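Local structure of aminodeoxyfutalosine deaminase (Deinococcus radiodurans, 2IMR) at residues L283-E291 against V307-R317. The protein catalyses the zinc-dependent deamination of aminodeoxyfutalosine to futalosine, a step of menaquinone biosynthesis, and more weakly deaminates adenosine and related nucleosides. Numbering follows the deposited sequence.
Sequences LTPVRYLDE and VTPDDIARVAR
Arg314 reaches across to the 285-291 helix with its chain extended, and its NH1 bonds Asp290 OD2 at 2.7 Å. That oxygen lies at the guanidinium edge, practically in plane, and accepts through its anti lone pair, although carboxylate and guanidinium planes stand 69° apart. Arg317 NH2 adds a weak bond to the same Asp290 OD2, while one water bridges Asp290 OD1, Arg314 O and Arg317 NE. Arg287 lays its CG over one face of the Arg314 guanidinium, 3.5 Å from NH2; Glu291, weakly bonded to Arg287 NE and paired with Arg277, probably offsets the nearness of the two arginines. Asp310 OD2, one turn back, takes Arg314 NE, so a leucine in its place would probably leave Asp310 without its mate and Asp290 OD2 with only Arg317's weak bond of the two. Thr284 OG1 donates to Asp311 OD1 (2.6 Å) and accepts from Arg287 N. With CG anti to the carbonyl carbon (chi1 -68°), Asp311 turns OD2 to Thr308 N, while Thr308 OG1 accepts from Asp311 N: a capping box. Val286 sets CG1 against Val315 CG2 and CG2 against Val307 CG1. The segment axes run 34° apart; strand 300-303 lies between the helices in sequence, as between neighbouring outer helices of the amidohydrolase TIM barrel.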
ATOM      1  N   LEU A 283     -14.426 -12.245  18.086  1.00 24.20           N
ATOM      2  CA  LEU A 283     -14.494 -11.679  16.745  1.00 21.41           C
ATOM      3  C   LEU A 283     -13.432 -10.607  16.508  1.00 19.86           C
ATOM      4  O   LEU A 283     -12.996  -9.921  17.434  1.00 19.68           O
ATOM      5  CB  LEU A 283     -15.879 -11.075  16.493  1.00 19.80           C
ATOM      6  CG  LEU A 283     -16.172 -10.569  15.075  1.00 22.48           C
ATOM      7  CD1 LEU A 283     -16.198 -11.741  14.095  1.00 21.78           C
ATOM      8  CD2 LEU A 283     -17.504  -9.833  15.060  1.00 20.65           C
ATOM      9  N   THR A 284     -13.005 -10.495  15.258  1.00 19.08           N
ATOM     10  CA  THR A 284     -12.035  -9.483  14.856  1.00 18.97           C
ATOM     11  C   THR A 284     -12.414  -9.110  13.432  1.00 18.25           C
ATOM     12  O   THR A 284     -13.066  -9.887  12.726  1.00 18.09           O
ATOM     13  CB  THR A 284     -10.586 -10.005  14.808  1.00 18.65           C
ATOM     14  OG1 THR A 284     -10.423 -10.824  13.646  1.00 17.94           O
ATOM     15  CG2 THR A 284     -10.248 -10.803  16.063  1.00 19.14           C
ATOM     16  N   PRO A 285     -12.011  -7.917  12.981  1.00 16.51           N
ATOM     17  CA  PRO A 285     -12.370  -7.559  11.608  1.00 16.22           C
ATOM     18  C   PRO A 285     -11.844  -8.572  10.588  1.00 15.88           C
ATOM     19  O   PRO A 285     -12.472  -8.806   9.558  1.00 15.32           O
ATOM     20  CB  PRO A 285     -11.756  -6.164  11.437  1.00 15.98           C
ATOM     21  CG  PRO A 285     -10.624  -6.152  12.445  1.00 17.73           C
ATOM     22  CD  PRO A 285     -11.241  -6.846  13.632  1.00 15.90           C
ATOM     23  N   VAL A 286     -10.692  -9.173  10.871  1.00 14.75           N
ATOM     24  CA  VAL A 286     -10.128 -10.151   9.946  1.00 16.13           C
ATOM     25  C   VAL A 286     -10.957 -11.434   9.931  1.00 15.99           C
ATOM     26  O   VAL A 286     -11.255 -11.977   8.863  1.00 17.24           O
ATOM     27  CB  VAL A 286      -8.665 -10.478  10.311  1.00 16.89           C
ATOM     28  CG1 VAL A 286      -8.095 -11.490   9.326  1.00 15.15           C
ATOM     29  CG2 VAL A 286      -7.830  -9.187  10.285  1.00 17.95           C
ATOM     30  N   ARG A 287     -11.332 -11.920  11.108  1.00 17.27           N
ATOM     31  CA  ARG A 287     -12.140 -13.134  11.178  1.00 20.08           C
ATOM     32  C   ARG A 287     -13.472 -12.858  10.486  1.00 19.57           C
ATOM     33  O   ARG A 287     -13.997 -13.701   9.766  1.00 20.37           O
ATOM     34  CB  ARG A 287     -12.381 -13.546  12.628  1.00 20.52           C
ATOM     35  CG  ARG A 287     -13.105 -14.873  12.746  1.00 23.86           C
ATOM     36  CD  ARG A 287     -13.479 -15.205  14.179  1.00 25.67           C
ATOM     37  NE  ARG A 287     -14.461 -16.283  14.199  1.00 28.72           N
ATOM     38  CZ  ARG A 287     -15.412 -16.419  15.117  1.00 31.21           C
ATOM     39  NH1 ARG A 287     -15.516 -15.545  16.108  1.00 33.66           N
ATOM     40  NH2 ARG A 287     -16.278 -17.421  15.025  1.00 34.26           N
ATOM     41  N   TYR A 288     -14.010 -11.665  10.709  1.00 20.20           N
ATOM     42  CA  TYR A 288     -15.258 -11.259  10.077  1.00 19.40           C
ATOM     43  C   TYR A 288     -15.172 -11.421   8.556  1.00 20.21           C
ATOM     44  O   TYR A 288     -16.021 -12.064   7.942  1.00 19.11           O
ATOM     45  CB  TYR A 288     -15.566  -9.800  10.425  1.00 18.37           C
ATOM     46  CG  TYR A 288     -16.524  -9.124   9.471  1.00 17.52           C
ATOM     47  CD1 TYR A 288     -17.822  -9.603   9.298  1.00 16.70           C
ATOM     48  CD2 TYR A 288     -16.126  -8.001   8.736  1.00 16.83           C
ATOM     49  CE1 TYR A 288     -18.705  -8.984   8.414  1.00 17.68           C
ATOM     50  CE2 TYR A 288     -16.996  -7.376   7.851  1.00 16.06           C
ATOM     51  CZ  TYR A 288     -18.284  -7.873   7.694  1.00 16.24           C
ATOM     52  OH  TYR A 288     -19.150  -7.260   6.820  1.00 15.74           O
ATOM     53  N   LEU A 289     -14.145 -10.832   7.945  1.00 18.57           N
ATOM     54  CA  LEU A 289     -13.978 -10.922   6.493  1.00 16.95           C
ATOM     55  C   LEU A 289     -13.738 -12.348   6.020  1.00 18.46           C
ATOM     56  O   LEU A 289     -14.218 -12.758   4.966  1.00 16.78           O
ATOM     57  CB  LEU A 289     -12.807 -10.051   6.033  1.00 15.74           C
ATOM     58  CG  LEU A 289     -12.991  -8.541   6.161  1.00 15.33           C
ATOM     59  CD1 LEU A 289     -11.689  -7.829   5.775  1.00 18.16           C
ATOM     60  CD2 LEU A 289     -14.141  -8.100   5.267  1.00 14.19           C
ATOM     61  N   ASP A 290     -12.973 -13.100   6.802  1.00 18.67           N
ATOM     62  CA  ASP A 290     -12.662 -14.473   6.444  1.00 18.74           C
ATOM     63  C   ASP A 290     -13.928 -15.329   6.415  1.00 20.11           C
ATOM     64  O   ASP A 290     -14.174 -16.051   5.446  1.00 20.76           O
ATOM     65  CB  ASP A 290     -11.648 -15.045   7.437  1.00 19.85           C
ATOM     66  CG  ASP A 290     -11.050 -16.361   6.968  1.00 22.08           C
ATOM     67  OD1 ASP A 290     -10.807 -16.509   5.748  1.00 22.21           O
ATOM     68  OD2 ASP A 290     -10.808 -17.238   7.820  1.00 25.91           O
ATOM     69  N   GLU A 291     -14.741 -15.234   7.462  1.00 21.11           N
ATOM     70  CA  GLU A 291     -15.970 -16.022   7.525  1.00 23.23           C
ATOM     71  C   GLU A 291     -17.032 -15.502   6.568  1.00 24.22           C
ATOM     72  O   GLU A 291     -17.947 -16.237   6.188  1.00 22.77           O
ATOM     73  CB  GLU A 291     -16.514 -16.055   8.952  1.00 23.29           C
ATOM     74  CG  GLU A 291     -15.486 -16.530   9.962  1.00 25.58           C
ATOM     75  CD  GLU A 291     -16.086 -16.899  11.297  1.00 25.78           C
ATOM     76  OE1 GLU A 291     -17.109 -16.297  11.688  1.00 26.33           O
ATOM     77  OE2 GLU A 291     -15.522 -17.788  11.966  1.00 27.65           O
ATOM     78  N   VAL A 307      -4.139  -6.845  14.807  1.00 18.04           N
ATOM     79  CA  VAL A 307      -4.594  -8.186  14.500  1.00 17.94           C
ATOM     80  C   VAL A 307      -4.046  -9.172  15.524  1.00 19.23           C
ATOM     81  O   VAL A 307      -3.131  -8.854  16.283  1.00 18.63           O
ATOM     82  CB  VAL A 307      -4.127  -8.626  13.090  1.00 18.05           C
ATOM     83  CG1 VAL A 307      -4.681  -7.672  12.032  1.00 16.77           C
ATOM     84  CG2 VAL A 307      -2.604  -8.669  13.033  1.00 19.09           C
ATOM     85  N   THR A 308      -4.611 -10.373  15.532  1.00 20.24           N
ATOM     86  CA  THR A 308      -4.189 -11.409  16.470  1.00 20.16           C
ATOM     87  C   THR A 308      -3.410 -12.486  15.736  1.00 20.25           C
ATOM     88  O   THR A 308      -3.336 -12.487  14.514  1.00 19.78           O
ATOM     89  CB  THR A 308      -5.400 -12.088  17.117  1.00 18.43           C
ATOM     90  OG1 THR A 308      -6.139 -12.787  16.108  1.00 21.05           O
ATOM     91  CG2 THR A 308      -6.302 -11.063  17.776  1.00 18.50           C
ATOM     92  N   PRO A 309      -2.805 -13.421  16.485  1.00 21.50           N
ATOM     93  CA  PRO A 309      -2.055 -14.482  15.816  1.00 22.59           C
ATOM     94  C   PRO A 309      -2.981 -15.260  14.892  1.00 20.15           C
ATOM     95  O   PRO A 309      -2.604 -15.628  13.786  1.00 20.94           O
ATOM     96  CB  PRO A 309      -1.539 -15.319  16.979  1.00 21.92           C
ATOM     97  CG  PRO A 309      -1.277 -14.275  18.026  1.00 23.90           C
ATOM     98  CD  PRO A 309      -2.527 -13.409  17.932  1.00 23.23           C
ATOM     99  N   ASP A 310      -4.203 -15.507  15.352  1.00 21.47           N
ATOM    100  CA  ASP A 310      -5.165 -16.231  14.532  1.00 21.24           C
ATOM    101  C   ASP A 310      -5.495 -15.433  13.270  1.00 18.98           C
ATOM    102  O   ASP A 310      -5.653 -16.008  12.198  1.00 19.03           O
ATOM    103  CB  ASP A 310      -6.445 -16.509  15.318  1.00 24.51           C
ATOM    104  CG  ASP A 310      -7.401 -17.404  14.556  1.00 31.35           C
ATOM    105  OD1 ASP A 310      -7.073 -18.595  14.351  1.00 35.03           O
ATOM    106  OD2 ASP A 310      -8.477 -16.918  14.150  1.00 35.34           O
ATOM    107  N   ASP A 311      -5.609 -14.111  13.391  1.00 19.62           N
ATOM    108  CA  ASP A 311      -5.897 -13.295  12.211  1.00 18.51           C
ATOM    109  C   ASP A 311      -4.783 -13.517  11.187  1.00 17.40           C
ATOM    110  O   ASP A 311      -5.045 -13.720  10.007  1.00 18.39           O
ATOM    111  CB  ASP A 311      -5.958 -11.795  12.545  1.00 16.79           C
ATOM    112  CG  ASP A 311      -7.152 -11.418  13.409  1.00 19.18           C
ATOM    113  OD1 ASP A 311      -8.193 -12.115  13.360  1.00 17.85           O
ATOM    114  OD2 ASP A 311      -7.050 -10.400  14.127  1.00 18.66           O
ATOM    115  N   ILE A 312      -3.536 -13.474  11.648  1.00 17.54           N
ATOM    116  CA  ILE A 312      -2.393 -13.664  10.761  1.00 18.38           C
ATOM    117  C   ILE A 312      -2.458 -15.018  10.056  1.00 17.89           C
ATOM    118  O   ILE A 312      -2.182 -15.112   8.863  1.00 16.89           O
ATOM    119  CB  ILE A 312      -1.064 -13.524  11.546  1.00 20.99           C
ATOM    120  CG1 ILE A 312      -0.928 -12.082  12.045  1.00 21.11           C
ATOM    121  CG2 ILE A 312       0.126 -13.882  10.650  1.00 20.79           C
ATOM    122  CD1 ILE A 312       0.217 -11.853  13.003  1.00 20.95           C
ATOM    123  N   ALA A 313      -2.850 -16.058  10.788  1.00 19.14           N
ATOM    124  CA  ALA A 313      -2.968 -17.395  10.213  1.00 20.46           C
ATOM    125  C   ALA A 313      -4.036 -17.413   9.119  1.00 19.94           C
ATOM    126  O   ALA A 313      -3.857 -18.041   8.074  1.00 18.86           O
ATOM    127  CB  ALA A 313      -3.311 -18.410  11.308  1.00 21.09           C
ATOM    128  N   ARG A 314      -5.146 -16.711   9.350  1.00 21.12           N
ATOM    129  CA  ARG A 314      -6.222 -16.658   8.361  1.00 20.77           C
ATOM    130  C   ARG A 314      -5.756 -15.951   7.088  1.00 20.46           C
ATOM    131  O   ARG A 314      -6.088 -16.364   5.975  1.00 21.30           O
ATOM    132  CB  ARG A 314      -7.447 -15.933   8.941  1.00 21.61           C
ATOM    133  CG  ARG A 314      -8.119 -16.659  10.100  1.00 24.69           C
ATOM    134  CD  ARG A 314      -9.248 -15.824  10.697  1.00 24.27           C
ATOM    135  NE  ARG A 314      -9.950 -16.513  11.781  1.00 26.46           N
ATOM    136  CZ  ARG A 314     -10.901 -17.430  11.606  1.00 25.50           C
ATOM    137  NH1 ARG A 314     -11.279 -17.783  10.388  1.00 23.48           N
ATOM    138  NH2 ARG A 314     -11.478 -17.991  12.658  1.00 28.41           N
ATOM    139  N   VAL A 315      -4.989 -14.880   7.258  1.00 20.93           N
ATOM    140  CA  VAL A 315      -4.469 -14.119   6.126  1.00 20.75           C
ATOM    141  C   VAL A 315      -3.507 -14.972   5.303  1.00 20.90           C
ATOM    142  O   VAL A 315      -3.560 -14.981   4.071  1.00 21.29           O
ATOM    143  CB  VAL A 315      -3.734 -12.841   6.616  1.00 20.00           C
ATOM    144  CG1 VAL A 315      -3.015 -12.161   5.458  1.00 17.03           C
ATOM    145  CG2 VAL A 315      -4.736 -11.895   7.250  1.00 18.30           C
ATOM    146  N   ALA A 316      -2.630 -15.686   5.994  1.00 22.17           N
ATOM    147  CA  ALA A 316      -1.655 -16.550   5.340  1.00 23.49           C
ATOM    148  C   ALA A 316      -2.347 -17.654   4.539  1.00 24.35           C
ATOM    149  O   ALA A 316      -1.976 -17.935   3.400  1.00 24.84           O
ATOM    150  CB  ALA A 316      -0.726 -17.158   6.381  1.00 22.01           C
ATOM    151  N   ARG A 317      -3.358 -18.271   5.141  1.00 24.87           N
ATOM    152  CA  ARG A 317      -4.111 -19.343   4.492  1.00 25.34           C
ATOM    153  C   ARG A 317      -4.790 -18.875   3.211  1.00 24.63           C
ATOM    154  O   ARG A 317      -4.808 -19.589   2.203  1.00 21.98           O
ATOM    155  CB  ARG A 317      -5.172 -19.891   5.457  1.00 27.88           C
ATOM    156  CG  ARG A 317      -6.141 -20.883   4.825  1.00 32.10           C
ATOM    157  CD  ARG A 317      -7.078 -21.490   5.861  1.00 34.52           C
ATOM    158  NE  ARG A 317      -7.892 -20.491   6.550  1.00 35.22           N
ATOM    159  CZ  ARG A 317      -8.812 -20.790   7.460  1.00 36.04           C
ATOM    160  NH1 ARG A 317      -9.032 -22.058   7.783  1.00 37.66           N
ATOM    161  NH2 ARG A 317      -9.512 -19.829   8.050  1.00 34.76           N
TER
HETATM  162  O   HOH W   1      -8.365 -17.916   5.460  1.00 21.21           O
HETATM  163  O   HOH W   2     -13.426 -19.625  11.256  1.00 39.71           O